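Local coordinates for protein bifunctional pinoresinol-lariciresinol reductase 1 (Thuja plicata, PDB 1QYD) that reduces pinoresinol to lariciresinol and then to secoisolariciresinol in lignan biosynthesis, taking the hydride from NADPH, at residues Arg6-Gly11 and Tyr32-Pro37; Val80-Ala85 and Leu94-Leu99. One frame throughout, in Å; residues are numbered along the deposited sequence.

Contact 1: Arg6-Gly11 and Tyr32-Pro37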
loop_
_atom_site.group_PDB
_atom_site.type_symbol
_atom_site.label_atom_id
_atom_site.label_comp_id
_atom_site.label_asym_id
_atom_site.label_seq_id
_atom_site.Cartn_x
_atom_site.Cartn_y
_atom_site.Cartn_z
ATOM N N ARG A 6 -10.008 12.085 29.428
ATOM C CA ARG A 6 -9.597 13.006 28.405
ATOM C C ARG A 6 -9.287 12.290 27.126
ATOM O O ARG A 6 -8.364 11.480 27.033
ATOM C CB ARG A 6 -8.408 13.778 28.931
ATOM C CG ARG A 6 -8.847 14.767 30.002
ATOM C CD ARG A 6 -7.701 15.595 30.524
ATOM N NE ARG A 6 -8.202 16.676 31.351
ATOM C CZ ARG A 6 -7.388 17.564 31.932
ATOM N NH1 ARG A 6 -6.054 17.486 31.778
ATOM N NH2 ARG A 6 -7.922 18.570 32.643
ATOM N N VAL A 7 -10.124 12.587 26.122
ATOM C CA VAL A 7 -9.954 11.826 24.904
ATOM C C VAL A 7 -9.429 12.666 23.785
ATOM O O VAL A 7 -9.690 13.853 23.641
ATOM C CB VAL A 7 -11.302 11.094 24.481
ATOM C CG1 VAL A 7 -11.993 10.550 25.748
ATOM C CG2 VAL A 7 -12.243 12.012 23.734
ATOM N N LEU A 8 -8.584 11.995 23.036
ATOM C CA LEU A 8 -7.969 12.598 21.884
ATOM C C LEU A 8 -8.462 11.772 20.714
ATOM O O LEU A 8 -8.246 10.558 20.707
ATOM C CB LEU A 8 -6.454 12.514 22.008
ATOM C CG LEU A 8 -5.574 13.065 20.883
ATOM C CD1 LEU A 8 -5.928 14.508 20.543
ATOM C CD2 LEU A 8 -4.137 13.094 21.358
ATOM N N ILE A 9 -9.168 12.411 19.769
ATOM C CA ILE A 9 -9.554 11.697 18.577
ATOM C C ILE A 9 -8.780 12.264 17.421
ATOM O O ILE A 9 -8.716 13.456 17.131
ATOM C CB ILE A 9 -11.063 11.811 18.304
ATOM C CG1 ILE A 9 -11.822 11.381 19.535
ATOM C CG2 ILE A 9 -11.494 10.811 17.210
ATOM C CD1 ILE A 9 -13.029 12.232 19.798
ATOM N N VAL A 10 -8.122 11.307 16.815
ATOM C CA VAL A 10 -7.313 11.541 15.656
ATOM C C VAL A 10 -8.071 10.762 14.586
ATOM O O VAL A 10 -8.590 9.696 14.868
ATOM C CB VAL A 10 -5.890 11.057 16.085
ATOM C CG1 VAL A 10 -5.867 9.850 17.014
ATOM C CG2 VAL A 10 -5.161 10.734 14.816
ATOM N N GLY A 11 -8.271 11.272 13.369
ATOM C CA GLY A 11 -9.126 10.641 12.369
ATOM C C GLY A 11 -10.578 11.183 12.347
ATOM O O GLY A 11 -11.312 11.048 11.365
ATOM N N TYR A 32 -10.813 16.462 22.684
ATOM C CA TYR A 32 -9.755 17.039 21.902
ATOM C C TYR A 32 -9.777 16.323 20.566
ATOM O O TYR A 32 -9.868 15.099 20.519
ATOM C CB TYR A 32 -8.384 16.774 22.494
ATOM C CG TYR A 32 -7.990 17.353 23.840
ATOM C CD1 TYR A 32 -8.687 17.088 25.026
ATOM C CD2 TYR A 32 -6.838 18.126 23.874
ATOM C CE1 TYR A 32 -8.213 17.592 26.252
ATOM C CE2 TYR A 32 -6.353 18.636 25.075
ATOM C CZ TYR A 32 -7.034 18.371 26.272
ATOM O OH TYR A 32 -6.495 18.872 27.461
ATOM N N VAL A 33 -9.610 17.063 19.469
ATOM C CA VAL A 33 -9.571 16.463 18.153
ATOM C C VAL A 33 -8.341 16.903 17.413
ATOM O O VAL A 33 -8.231 18.019 16.891
ATOM C CB VAL A 33 -10.833 16.820 17.251
ATOM C CG1 VAL A 33 -10.703 16.395 15.802
ATOM C CG2 VAL A 33 -11.986 15.966 17.705
ATOM N N LEU A 34 -7.450 15.926 17.284
ATOM C CA LEU A 34 -6.282 16.159 16.471
ATOM C C LEU A 34 -6.703 16.072 15.028
ATOM O O LEU A 34 -7.402 15.152 14.580
ATOM C CB LEU A 34 -5.206 15.121 16.722
ATOM C CG LEU A 34 -3.781 15.441 16.274
ATOM C CD1 LEU A 34 -2.903 14.828 17.330
ATOM C CD2 LEU A 34 -3.439 14.940 14.875
ATOM N N PHE A 35 -6.296 17.160 14.383
ATOM C CA PHE A 35 -6.408 17.227 12.955
ATOM C C PHE A 35 -5.126 17.696 12.316
ATOM O O PHE A 35 -4.395 18.576 12.765
ATOM C CB PHE A 35 -7.543 18.143 12.555
ATOM C CG PHE A 35 -7.342 19.630 12.740
ATOM C CD1 PHE A 35 -6.880 20.403 11.663
ATOM C CD2 PHE A 35 -7.678 20.228 13.948
ATOM C CE1 PHE A 35 -6.756 21.784 11.790
ATOM C CE2 PHE A 35 -7.551 21.615 14.060
ATOM C CZ PHE A 35 -7.093 22.389 12.989
ATOM N N ARG A 36 -4.982 17.062 11.173
ATOM C CA ARG A 36 -3.890 17.141 10.234
ATOM C C ARG A 36 -3.698 18.551 9.658
ATOM O O ARG A 36 -4.275 19.515 10.149
ATOM C CB ARG A 36 -4.183 16.117 9.115
ATOM C CG ARG A 36 -5.074 14.841 9.333
ATOM C CD ARG A 36 -6.589 15.052 9.651
ATOM N NE ARG A 36 -7.465 13.914 9.361
ATOM C CZ ARG A 36 -8.613 13.648 10.016
ATOM N NH1 ARG A 36 -9.054 14.406 11.023
ATOM N NH2 ARG A 36 -9.379 12.631 9.605
ATOM N N PRO A 37 -2.855 18.777 8.651
ATOM C CA PRO A 37 -3.153 19.709 7.572
ATOM C C PRO A 37 -3.818 19.138 6.310
ATOM O O PRO A 37 -3.270 18.362 5.522
ATOM C CB PRO A 37 -1.825 20.355 7.293
ATOM C CG PRO A 37 -0.859 19.217 7.503
ATOM C CD PRO A 37 -1.416 18.553 8.753
HETATM O O HOH W 1 -6.264 13.878 12.578
#

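Contact 2: Val80-Ala85 and Leu94-Leu99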
loop_
_atom_site.group_PDB
_atom_site.type_symbol
_atom_site.label_atom_id
_atom_site.label_comp_id
_atom_site.label_asym_id
_atom_site.label_seq_id
_atom_site.Cartn_x
_atom_site.Cartn_y
_atom_site.Cartn_z
ATOM N N VAL A 80 -6.778 7.737 23.970
ATOM C CA VAL A 80 -6.580 8.173 22.580
ATOM C C VAL A 80 -7.349 7.179 21.679
ATOM O O VAL A 80 -7.215 5.947 21.740
ATOM C CB VAL A 80 -5.079 8.196 22.153
ATOM C CG1 VAL A 80 -4.360 7.019 22.766
ATOM C CG2 VAL A 80 -4.927 8.097 20.625
ATOM N N ILE A 81 -8.224 7.733 20.842
ATOM C CA ILE A 81 -9.018 6.940 19.923
ATOM C C ILE A 81 -8.595 7.284 18.513
ATOM O O ILE A 81 -8.599 8.451 18.147
ATOM C CB ILE A 81 -10.516 7.247 20.146
ATOM C CG1 ILE A 81 -10.926 6.835 21.535
ATOM C CG2 ILE A 81 -11.381 6.409 19.206
ATOM C CD1 ILE A 81 -12.343 7.327 21.826
ATOM N N SER A 82 -8.142 6.319 17.733
ATOM C CA SER A 82 -7.864 6.579 16.340
ATOM C C SER A 82 -8.965 6.113 15.388
ATOM O O SER A 82 -9.283 4.923 15.335
ATOM C CB SER A 82 -6.581 5.902 15.980
ATOM O OG SER A 82 -6.428 5.759 14.568
ATOM N N ALA A 83 -9.557 7.006 14.591
ATOM C CA ALA A 83 -10.551 6.625 13.574
ATOM C C ALA A 83 -10.011 6.953 12.196
ATOM O O ALA A 83 -10.724 7.324 11.265
ATOM C CB ALA A 83 -11.846 7.388 13.791
ATOM N N LEU A 84 -8.684 6.807 12.089
ATOM C CA LEU A 84 -7.895 7.084 10.893
ATOM C C LEU A 84 -8.125 6.118 9.752
ATOM O O LEU A 84 -7.612 4.999 9.808
ATOM C CB LEU A 84 -6.378 7.090 11.260
ATOM C CG LEU A 84 -5.804 8.455 11.711
ATOM C CD1 LEU A 84 -4.387 8.396 12.277
ATOM C CD2 LEU A 84 -5.852 9.325 10.468
ATOM N N ALA A 85 -8.878 6.521 8.714
ATOM C CA ALA A 85 -9.137 5.673 7.537
ATOM C C ALA A 85 -9.649 6.373 6.274
ATOM O O ALA A 85 -10.342 7.398 6.323
ATOM C CB ALA A 85 -10.165 4.587 7.851
ATOM N N LEU A 94 -1.638 2.469 8.509
ATOM C CA LEU A 94 -0.247 2.318 8.944
ATOM C C LEU A 94 0.490 3.566 9.455
ATOM O O LEU A 94 1.677 3.523 9.760
ATOM C CB LEU A 94 0.509 1.715 7.777
ATOM C CG LEU A 94 0.777 0.218 7.664
ATOM C CD1 LEU A 94 -0.261 -0.648 8.348
ATOM C CD2 LEU A 94 0.828 -0.073 6.207
ATOM N N GLU A 95 -0.202 4.714 9.506
ATOM C CA GLU A 95 0.258 5.990 10.065
ATOM C C GLU A 95 0.160 5.927 11.568
ATOM O O GLU A 95 0.879 6.586 12.300
ATOM C CB GLU A 95 -0.614 7.147 9.600
ATOM C CG GLU A 95 -0.329 7.606 8.177
ATOM C CD GLU A 95 0.810 8.620 7.993
ATOM O OE1 GLU A 95 0.823 9.646 8.684
ATOM O OE2 GLU A 95 1.658 8.395 7.123
ATOM N N GLN A 96 -0.805 5.140 12.019
ATOM C CA GLN A 96 -1.058 4.823 13.408
ATOM C C GLN A 96 0.135 4.194 14.114
ATOM O O GLN A 96 0.091 4.103 15.338
ATOM C CB GLN A 96 -2.185 3.859 13.504
ATOM C CG GLN A 96 -3.432 4.381 12.889
ATOM C CD GLN A 96 -4.524 3.367 13.096
ATOM O OE1 GLN A 96 -4.712 2.462 12.305
ATOM N NE2 GLN A 96 -5.258 3.472 14.183
ATOM N N LEU A 97 1.157 3.690 13.385
ATOM C CA LEU A 97 2.374 3.105 13.956
ATOM C C LEU A 97 3.202 4.168 14.667
ATOM O O LEU A 97 3.601 3.981 15.817
ATOM C CB LEU A 97 3.146 2.416 12.825
ATOM C CG LEU A 97 2.492 1.061 12.390
ATOM C CD1 LEU A 97 3.054 0.566 11.090
ATOM C CD2 LEU A 97 2.793 -0.022 13.407
ATOM N N LYS A 98 3.336 5.326 13.997
ATOM C CA LYS A 98 3.858 6.586 14.510
ATOM C C LYS A 98 3.112 6.958 15.777
ATOM O O LYS A 98 3.742 7.255 16.779
ATOM C CB LYS A 98 3.637 7.740 13.542
ATOM C CG LYS A 98 4.049 7.535 12.091
ATOM C CD LYS A 98 3.977 8.873 11.393
ATOM C CE LYS A 98 4.752 8.818 10.086
ATOM N NZ LYS A 98 4.055 8.050 9.071
ATOM N N LEU A 99 1.782 6.963 15.762
ATOM C CA LEU A 99 1.004 7.161 16.986
ATOM C C LEU A 99 1.222 6.103 18.085
ATOM O O LEU A 99 1.031 6.408 19.256
ATOM C CB LEU A 99 -0.451 7.250 16.520
ATOM C CG LEU A 99 -1.692 7.527 17.358
ATOM C CD1 LEU A 99 -1.563 8.694 18.306
ATOM C CD2 LEU A 99 -2.782 7.827 16.361
#

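Contact 1: Arg6-Gly11 and Tyr32-Pro37
The carbonyl oxygen Y32 O is gripped from the neighbouring strand by two groups: I9 N donates a nearly straight hydrogen bond (2.9 Å, 167° at the hydrogen), and L8 CA adds a CA-H...O contact at 3.4 Å. One step before it, Y32 N bonds to V7 O; one step beyond, the L34 N to I9 O bond, though 2.8 Å long, is bent and weak. This is parallel pairing, L8 beside Y32 and I9 beside V33, in the first beta-alpha-beta unit of the Rossmann-type fold. L8, Y32 and L34 share one face of the sheet. With CG anti to the backbone N (chi1 179°), L8 reaches over to its neighbours, and its CD1 lies 3.9 Å from both Y32 CB and L34 CB; the L8 side chain runs roughly perpendicular to that of Y32. I9 and V33 go to the other face, where V21 of helix 17-26 covers both. At their C-terminal ends the strands part, G11 N standing 4.2 Å from L34 O. A water fills in, donating to L34 O at 2.6 Å and accepting a weak bond from G11 N. Beyond it, the R36 chain bends at chi2 (65°) and returns its guanidinium to G11, whose N lies above one face of the group, while R36 NH2 gives a weak hydrogen bond to G11 O at 3.1 Å. G11 has to be glycine: at its backbone angles a CB would run into V10 O. G11, R36 and K45 are all inferred to bind NADP(+); with the R36 guanidinium beside G11 and K45 close by, two basic groups stand at the strand ends, consistent with a pocket for the 2'-phosphate that distinguishes NADPH from NADH.

Contact 2: Val80-Ala85 and Leu94-Leu99
V80 and L99 point past one another from opposite segments, V80 CG2 meeting L99 CD1 at 4.1 Å, where the helix lies against the sheet. L99 stands with CG anti to its own N (chi1 -176°), which spreads its two methyls along the strand: CD1 goes to V80, while CD2 reaches S82 CB at 4.3 Å and L84 CD1 at 4.4 Å. Q96, one turn earlier, runs straight out beyond CG (chi2 -177°). Its aliphatic part lies alongside L84, the two side chains running opposite ways, with Q96 CG 4.2 Å from L84 CD1, and its amide ends at the S82 hydroxyl. With an alanine in place of Q96, the S82 hydroxyl would probably lose its polar neighbour on the helix and a gap would open beside L84 CD1. Away from the sheet, E95 and K98 form a salt bridge, K98 NZ to E95 OE2 at 3.1 Å, near Y263 and K266 of the second subunit. The contact seats helix 96-105 on strand 79-82 in a beta-alpha-beta unit that continues to strand 111-113. Chemically, branched apolar side chains do most of the joining, with one amide and one hydroxyl brought together inside, whereas the charges stay toward the subunit boundary.

From the N terminus, the chain runs up strand 7-10, through helix 17-26, and back into strand 31-34, where contact 1 closes the first loop. It then adds strand 58-60 at one edge of the sheet before returning to strand 79-82 on the other flank of strand 7-10. Only after that does contact 2 close its shorter loop, between 80-85 and 94-99, so the two follow in series and neither encloses the other. They still meet in space: L8 O and V10 O probably accept hydrogen bonds from I81 N and A83 N, and V10 packs on L84 and L99. The central strand thus joins the end of contact 1 that probably faces the cofactor to helix 96-105.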